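Local coordinates for 11S globulin (Wrightia tinctoria, PDB 5WXU), which probably serves as a hexameric seed storage protein and also binds the plant hormone auxin, at residues Val358-Gly369 and Tyr392-Leu403. Residues are numbered along the deposited sequence; the frame is centred on the assembly and turned at random.
Sequences VTRGSGRLQVGG and YVYLKQAGPQGL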
ATOM      1  N   VAL B 358      24.151  27.085  -3.935  1.00 18.62           N
ATOM      2  CA  VAL B 358      25.405  26.967  -4.647  1.00 18.61           C
ATOM      3  C   VAL B 358      26.555  26.831  -3.649  1.00 18.96           C
ATOM      4  O   VAL B 358      26.831  27.760  -2.878  1.00 20.12           O
ATOM      5  CB  VAL B 358      25.638  28.203  -5.510  1.00 19.55           C
ATOM      6  CG1 VAL B 358      26.872  28.015  -6.390  1.00 18.46           C
ATOM      7  CG2 VAL B 358      24.475  28.516  -6.393  1.00 20.88           C
ATOM      8  N   THR B 359      27.192  25.689  -3.633  1.00 19.72           N
ATOM      9  CA  THR B 359      28.255  25.422  -2.714  1.00 21.60           C
ATOM     10  C   THR B 359      29.606  25.774  -3.253  1.00 21.12           C
ATOM     11  O   THR B 359      30.516  25.996  -2.426  1.00 23.25           O
ATOM     12  CB  THR B 359      28.272  23.980  -2.248  1.00 20.42           C
ATOM     13  OG1 THR B 359      28.068  23.123  -3.372  1.00 22.18           O
ATOM     14  CG2 THR B 359      27.115  23.799  -1.264  1.00 19.23           C
ATOM     15  N   ARG B 360      29.748  25.817  -4.572  1.00 22.02           N
ATOM     16  CA  ARG B 360      31.075  26.028  -5.204  1.00 22.94           C
ATOM     17  C   ARG B 360      30.875  26.656  -6.518  1.00 22.30           C
ATOM     18  O   ARG B 360      29.980  26.284  -7.301  1.00 21.28           O
ATOM     19  CB  ARG B 360      31.856  24.743  -5.429  1.00 27.60           C
ATOM     20  CG  ARG B 360      32.320  24.008  -4.214  1.00 34.79           C
ATOM     21  CD  ARG B 360      33.400  22.962  -4.521  1.00 44.89           C
ATOM     22  NE  ARG B 360      32.924  21.583  -4.302  1.00 56.76           N
ATOM     23  CZ  ARG B 360      33.477  20.467  -4.817  1.00 60.20           C
ATOM     24  NH1 ARG B 360      34.567  20.525  -5.603  1.00 58.56           N
ATOM     25  NH2 ARG B 360      32.925  19.268  -4.541  1.00 47.43           N
ATOM     26  N   GLY B 361      31.739  27.593  -6.876  1.00 21.40           N
ATOM     27  CA  GLY B 361      31.689  28.022  -8.259  1.00 23.17           C
ATOM     28  C   GLY B 361      30.670  29.055  -8.603  1.00 22.36           C
ATOM     29  O   GLY B 361      30.174  29.782  -7.736  1.00 23.02           O
ATOM     30  N   SER B 362      30.277  29.094  -9.867  1.00 21.53           N
ATOM     31  CA  SER B 362      29.380  30.092 -10.370  1.00 22.19           C
ATOM     32  C   SER B 362      28.857  29.651 -11.718  1.00 21.58           C
ATOM     33  O   SER B 362      29.350  28.707 -12.309  1.00 24.51           O
ATOM     34  CB  SER B 362      30.071  31.471 -10.523  1.00 22.97           C
ATOM     35  OG  SER B 362      31.107  31.358 -11.485  1.00 24.59           O
ATOM     36  N   GLY B 363      27.864  30.332 -12.179  1.00 21.98           N
ATOM     37  CA  GLY B 363      27.331  30.095 -13.520  1.00 23.60           C
ATOM     38  C   GLY B 363      26.230  31.043 -13.903  1.00 24.09           C
ATOM     39  O   GLY B 363      25.942  31.979 -13.192  1.00 25.51           O
ATOM     40  N   ARG B 364      25.611  30.795 -15.057  1.00 21.68           N
ATOM     41  CA  ARG B 364      24.490  31.524 -15.538  1.00 23.70           C
ATOM     42  C   ARG B 364      23.241  30.634 -15.394  1.00 24.03           C
ATOM     43  O   ARG B 364      23.270  29.494 -15.753  1.00 24.26           O
ATOM     44  CB  ARG B 364      24.645  31.804 -17.037  1.00 25.70           C
ATOM     45  CG  ARG B 364      23.568  32.639 -17.669  1.00 21.80           C
ATOM     46  CD  ARG B 364      23.837  32.898 -19.157  1.00 23.94           C
ATOM     47  NE  ARG B 364      22.751  33.589 -19.824  1.00 26.20           N
ATOM     48  CZ  ARG B 364      22.687  33.860 -21.123  1.00 26.11           C
ATOM     49  NH1 ARG B 364      23.655  33.482 -21.958  1.00 25.96           N
ATOM     50  NH2 ARG B 364      21.641  34.482 -21.589  1.00 26.24           N
ATOM     51  N   LEU B 365      22.191  31.221 -14.873  1.00 22.49           N
ATOM     52  CA  LEU B 365      20.858  30.650 -14.761  1.00 21.56           C
ATOM     53  C   LEU B 365      19.860  31.511 -15.565  1.00 22.46           C
ATOM     54  O   LEU B 365      19.762  32.706 -15.410  1.00 22.98           O
ATOM     55  CB  LEU B 365      20.457  30.557 -13.269  1.00 22.96           C
ATOM     56  CG  LEU B 365      18.987  30.171 -13.015  1.00 26.12           C
ATOM     57  CD1 LEU B 365      18.769  28.699 -13.311  1.00 25.92           C
ATOM     58  CD2 LEU B 365      18.661  30.508 -11.568  1.00 26.74           C
ATOM     59  N   GLN B 366      19.101  30.875 -16.421  1.00 19.55           N
ATOM     60  CA  GLN B 366      17.918  31.485 -16.997  1.00 20.46           C
ATOM     61  C   GLN B 366      16.662  30.716 -16.616  1.00 21.64           C
ATOM     62  O   GLN B 366      16.654  29.473 -16.624  1.00 20.91           O
ATOM     63  CB  GLN B 366      18.035  31.617 -18.485  1.00 21.96           C
ATOM     64  CG  GLN B 366      16.832  32.284 -19.092  1.00 22.57           C
ATOM     65  CD  GLN B 366      17.056  32.817 -20.461  1.00 24.57           C
ATOM     66  OE1 GLN B 366      17.641  32.143 -21.321  1.00 25.50           O
ATOM     67  NE2 GLN B 366      16.538  34.040 -20.701  1.00 22.77           N
ATOM     68  N   VAL B 367      15.654  31.474 -16.221  1.00 19.96           N
ATOM     69  CA  VAL B 367      14.363  30.910 -15.847  1.00 21.42           C
ATOM     70  C   VAL B 367      13.267  31.576 -16.659  1.00 22.80           C
ATOM     71  O   VAL B 367      13.252  32.830 -16.786  1.00 24.08           O
ATOM     72  CB  VAL B 367      14.052  31.151 -14.403  1.00 20.72           C
ATOM     73  CG1 VAL B 367      12.766  30.420 -13.997  1.00 21.35           C
ATOM     74  CG2 VAL B 367      15.198  30.706 -13.536  1.00 20.61           C
ATOM     75  N   GLY B 368      12.385  30.749 -17.200  1.00 20.92           N
ATOM     76  CA  GLY B 368      11.160  31.142 -17.931  1.00 20.48           C
ATOM     77  C   GLY B 368       9.860  30.707 -17.186  1.00 23.05           C
ATOM     78  O   GLY B 368       9.781  29.584 -16.649  1.00 24.85           O
ATOM     79  N   GLY B 369       8.872  31.582 -17.156  1.00 22.98           N
ATOM     80  CA  GLY B 369       7.563  31.287 -16.557  1.00 25.88           C
ATOM     81  C   GLY B 369       6.412  31.499 -17.516  1.00 29.77           C
ATOM     82  O   GLY B 369       6.421  31.023 -18.669  1.00 30.67           O
ATOM     83  N   TYR B 392       8.263  25.893 -14.100  1.00 15.36           N
ATOM     84  CA  TYR B 392       9.029  26.975 -14.745  1.00 18.90           C
ATOM     85  C   TYR B 392      10.199  26.323 -15.503  1.00 18.34           C
ATOM     86  O   TYR B 392      10.874  25.429 -15.003  1.00 16.76           O
ATOM     87  CB  TYR B 392       9.595  27.955 -13.698  1.00 16.93           C
ATOM     88  CG  TYR B 392       8.594  28.975 -13.200  1.00 19.43           C
ATOM     89  CD1 TYR B 392       7.450  28.608 -12.479  1.00 19.72           C
ATOM     90  CD2 TYR B 392       8.865  30.343 -13.309  1.00 21.17           C
ATOM     91  CE1 TYR B 392       6.555  29.570 -12.033  1.00 22.23           C
ATOM     92  CE2 TYR B 392       7.999  31.285 -12.829  1.00 20.00           C
ATOM     93  CZ  TYR B 392       6.874  30.912 -12.155  1.00 20.93           C
ATOM     94  OH  TYR B 392       6.043  31.860 -11.676  1.00 24.33           O
ATOM     95  N   VAL B 393      10.485  26.822 -16.715  1.00 17.94           N
ATOM     96  CA  VAL B 393      11.560  26.278 -17.513  1.00 17.69           C
ATOM     97  C   VAL B 393      12.874  26.912 -17.092  1.00 18.56           C
ATOM     98  O   VAL B 393      12.920  28.115 -16.794  1.00 19.69           O
ATOM     99  CB  VAL B 393      11.291  26.465 -18.999  1.00 19.59           C
ATOM    100  CG1 VAL B 393      12.448  25.983 -19.849  1.00 19.23           C
ATOM    101  CG2 VAL B 393      10.078  25.640 -19.357  1.00 20.89           C
ATOM    102  N   TYR B 394      13.928  26.123 -17.032  1.00 18.39           N
ATOM    103  CA  TYR B 394      15.239  26.693 -16.660  1.00 20.07           C
ATOM    104  C   TYR B 394      16.421  26.075 -17.316  1.00 21.06           C
ATOM    105  O   TYR B 394      16.409  24.884 -17.627  1.00 21.43           O
ATOM    106  CB  TYR B 394      15.453  26.680 -15.146  1.00 20.94           C
ATOM    107  CG  TYR B 394      15.431  25.314 -14.481  1.00 24.71           C
ATOM    108  CD1 TYR B 394      14.258  24.611 -14.363  1.00 25.31           C
ATOM    109  CD2 TYR B 394      16.532  24.824 -13.828  1.00 31.87           C
ATOM    110  CE1 TYR B 394      14.216  23.415 -13.706  1.00 29.14           C
ATOM    111  CE2 TYR B 394      16.510  23.601 -13.165  1.00 30.59           C
ATOM    112  CZ  TYR B 394      15.331  22.903 -13.112  1.00 36.81           C
ATOM    113  OH  TYR B 394      15.239  21.695 -12.440  1.00 36.48           O
ATOM    114  N   LEU B 395      17.476  26.872 -17.453  1.00 21.79           N
ATOM    115  CA  LEU B 395      18.759  26.446 -18.061  1.00 24.15           C
ATOM    116  C   LEU B 395      19.894  26.905 -17.170  1.00 23.06           C
ATOM    117  O   LEU B 395      19.880  28.053 -16.808  1.00 25.02           O
ATOM    118  CB  LEU B 395      19.088  27.259 -19.327  1.00 30.58           C
ATOM    119  CG  LEU B 395      18.293  27.037 -20.563  1.00 36.65           C
ATOM    120  CD1 LEU B 395      17.082  27.934 -20.495  1.00 37.70           C
ATOM    121  CD2 LEU B 395      19.193  27.263 -21.790  1.00 33.97           C
ATOM    122  N   LYS B 396      20.910  26.087 -16.962  1.00 20.92           N
ATOM    123  CA  LYS B 396      22.063  26.412 -16.148  1.00 25.49           C
ATOM    124  C   LYS B 396      23.314  26.133 -16.992  1.00 26.02           C
ATOM    125  O   LYS B 396      23.380  25.121 -17.712  1.00 24.03           O
ATOM    126  CB  LYS B 396      22.146  25.550 -14.837  1.00 28.93           C
ATOM    127  CG  LYS B 396      20.859  25.424 -14.003  1.00 35.35           C
ATOM    128  CD  LYS B 396      21.053  24.666 -12.646  1.00 35.53           C
ATOM    129  CE  LYS B 396      20.123  23.461 -12.436  1.00 38.26           C
ATOM    130  NZ  LYS B 396      19.325  23.556 -11.158  1.00 48.36           N
ATOM    131  N   GLN B 397      24.315  27.022 -16.874  1.00 22.77           N
ATOM    132  CA  GLN B 397      25.644  26.783 -17.451  1.00 22.23           C
ATOM    133  C   GLN B 397      26.677  27.227 -16.444  1.00 23.23           C
ATOM    134  O   GLN B 397      26.576  28.348 -15.893  1.00 24.53           O
ATOM    135  CB  GLN B 397      25.867  27.597 -18.699  1.00 24.37           C
ATOM    136  CG  GLN B 397      27.243  27.341 -19.327  1.00 24.10           C
ATOM    137  CD  GLN B 397      27.352  27.851 -20.726  1.00 30.71           C
ATOM    138  OE1 GLN B 397      26.707  28.835 -21.107  1.00 30.36           O
ATOM    139  NE2 GLN B 397      28.209  27.196 -21.513  1.00 36.85           N
ATOM    140  N   ALA B 398      27.655  26.388 -16.239  1.00 20.08           N
ATOM    141  CA  ALA B 398      28.730  26.703 -15.267  1.00 20.66           C
ATOM    142  C   ALA B 398      29.634  27.750 -15.884  1.00 22.59           C
ATOM    143  O   ALA B 398      29.821  27.805 -17.121  1.00 21.76           O
ATOM    144  CB  ALA B 398      29.566  25.508 -14.929  1.00 20.95           C
ATOM    145  N   GLY B 399      30.217  28.548 -15.023  1.00 22.43           N
ATOM    146  CA  GLY B 399      31.259  29.458 -15.468  1.00 24.54           C
ATOM    147  C   GLY B 399      32.596  28.776 -15.492  1.00 23.94           C
ATOM    148  O   GLY B 399      32.736  27.557 -15.343  1.00 22.21           O
ATOM    149  N   PRO B 400      33.677  29.583 -15.655  1.00 26.40           N
ATOM    150  CA  PRO B 400      35.035  29.079 -15.777  1.00 26.66           C
ATOM    151  C   PRO B 400      35.638  28.294 -14.589  1.00 25.54           C
ATOM    152  O   PRO B 400      36.620  27.600 -14.786  1.00 26.68           O
ATOM    153  CB  PRO B 400      35.845  30.365 -16.101  1.00 28.16           C
ATOM    154  CG  PRO B 400      35.025  31.471 -15.604  1.00 28.72           C
ATOM    155  CD  PRO B 400      33.600  31.064 -15.534  1.00 26.49           C
ATOM    156  N   GLN B 401      35.018  28.329 -13.419  1.00 26.15           N
ATOM    157  CA  GLN B 401      35.513  27.610 -12.227  1.00 24.65           C
ATOM    158  C   GLN B 401      34.608  26.384 -11.962  1.00 26.15           C
ATOM    159  O   GLN B 401      34.808  25.684 -10.959  1.00 23.54           O
ATOM    160  CB  GLN B 401      35.565  28.491 -10.952  1.00 32.00           C
ATOM    161  CG  GLN B 401      36.800  29.420 -10.863  1.00 33.63           C
ATOM    162  CD  GLN B 401      36.735  30.469 -11.948  1.00 39.47           C
ATOM    163  OE1 GLN B 401      35.707  31.184 -12.070  1.00 36.55           O
ATOM    164  NE2 GLN B 401      37.798  30.545 -12.794  1.00 34.96           N
ATOM    165  N   GLY B 402      33.615  26.146 -12.817  1.00 23.15           N
ATOM    166  CA  GLY B 402      32.734  25.005 -12.529  1.00 23.38           C
ATOM    167  C   GLY B 402      31.612  25.534 -11.691  1.00 22.47           C
ATOM    168  O   GLY B 402      31.534  26.731 -11.389  1.00 19.27           O
ATOM    169  N   LEU B 403      30.736  24.634 -11.258  1.00 20.94           N
ATOM    170  CA  LEU B 403      29.552  24.999 -10.525  1.00 19.82           C
ATOM    171  C   LEU B 403      29.110  23.737  -9.766  1.00 21.12           C
ATOM    172  O   LEU B 403      29.006  22.687 -10.355  1.00 22.30           O
ATOM    173  CB  LEU B 403      28.408  25.519 -11.439  1.00 22.18           C
ATOM    174  CG  LEU B 403      27.069  25.761 -10.678  1.00 19.98           C
ATOM    175  CD1 LEU B 403      27.260  26.906  -9.691  1.00 20.60           C
ATOM    176  CD2 LEU B 403      26.032  26.107 -11.680  1.00 21.62           C
TER
HETATM  177  O   HOH W   1      32.512  29.068 -12.384  1.00 25.62           O
HETATM  178  O   HOH W   2      33.767  31.390  -9.772  1.00 39.14           O
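Val-367 CG1 meets the Tyr-392 ring at its edge, near the ring plane, 4.0 Å from CD2, while Gly-369 CA approaches the same ring obliquely. Tyr-392 CG lies anti to its own carbonyl carbon (chi1 -80°), which swings the ring back alongside Gly-368 and Gly-369; the hydroxyl beyond it is bound by Cys-44 O and Leu-46 N. With an alanine here, the ring beside Gly-369 CA and Val-367 CG1 would be lost, and Cys-44 O and Leu-46 N would probably be left without the hydroxyl. The Tyr-394 ring has Lys-396 CE and Tyr-392 O in plane at its edge, and its hydroxyl bonds Asn-349. Strands 361-368 and 393-399 run antiparallel at 148°, neighbours in one sheet of the C-terminal cupin beta-barrel. Paired bonds mark the register: Gln-366 N to Leu-395 O is 3.0 Å and Leu-395 N to Gln-366 O 2.9 Å. Leu-365 and Lys-396 point the same way side by side, CD1 to CG 3.9 Å. On the other face, Arg-364 NE pairs with Asp-377 and NH2 with Asp-230 of a second subunit, whose backbone N donates to Gln-366 OE1. Beyond Gly-363 both segments turn a corner, the first at Arg-360, the second through a type I turn from Gly-399 to Gly-402. There the Val-358 and Leu-403 side chains cross at about a right angle, CG1 to CD1 3.5 Å, and one water links Ser-362 OG (2.8 Å) with Gln-401 N and Gly-402 O.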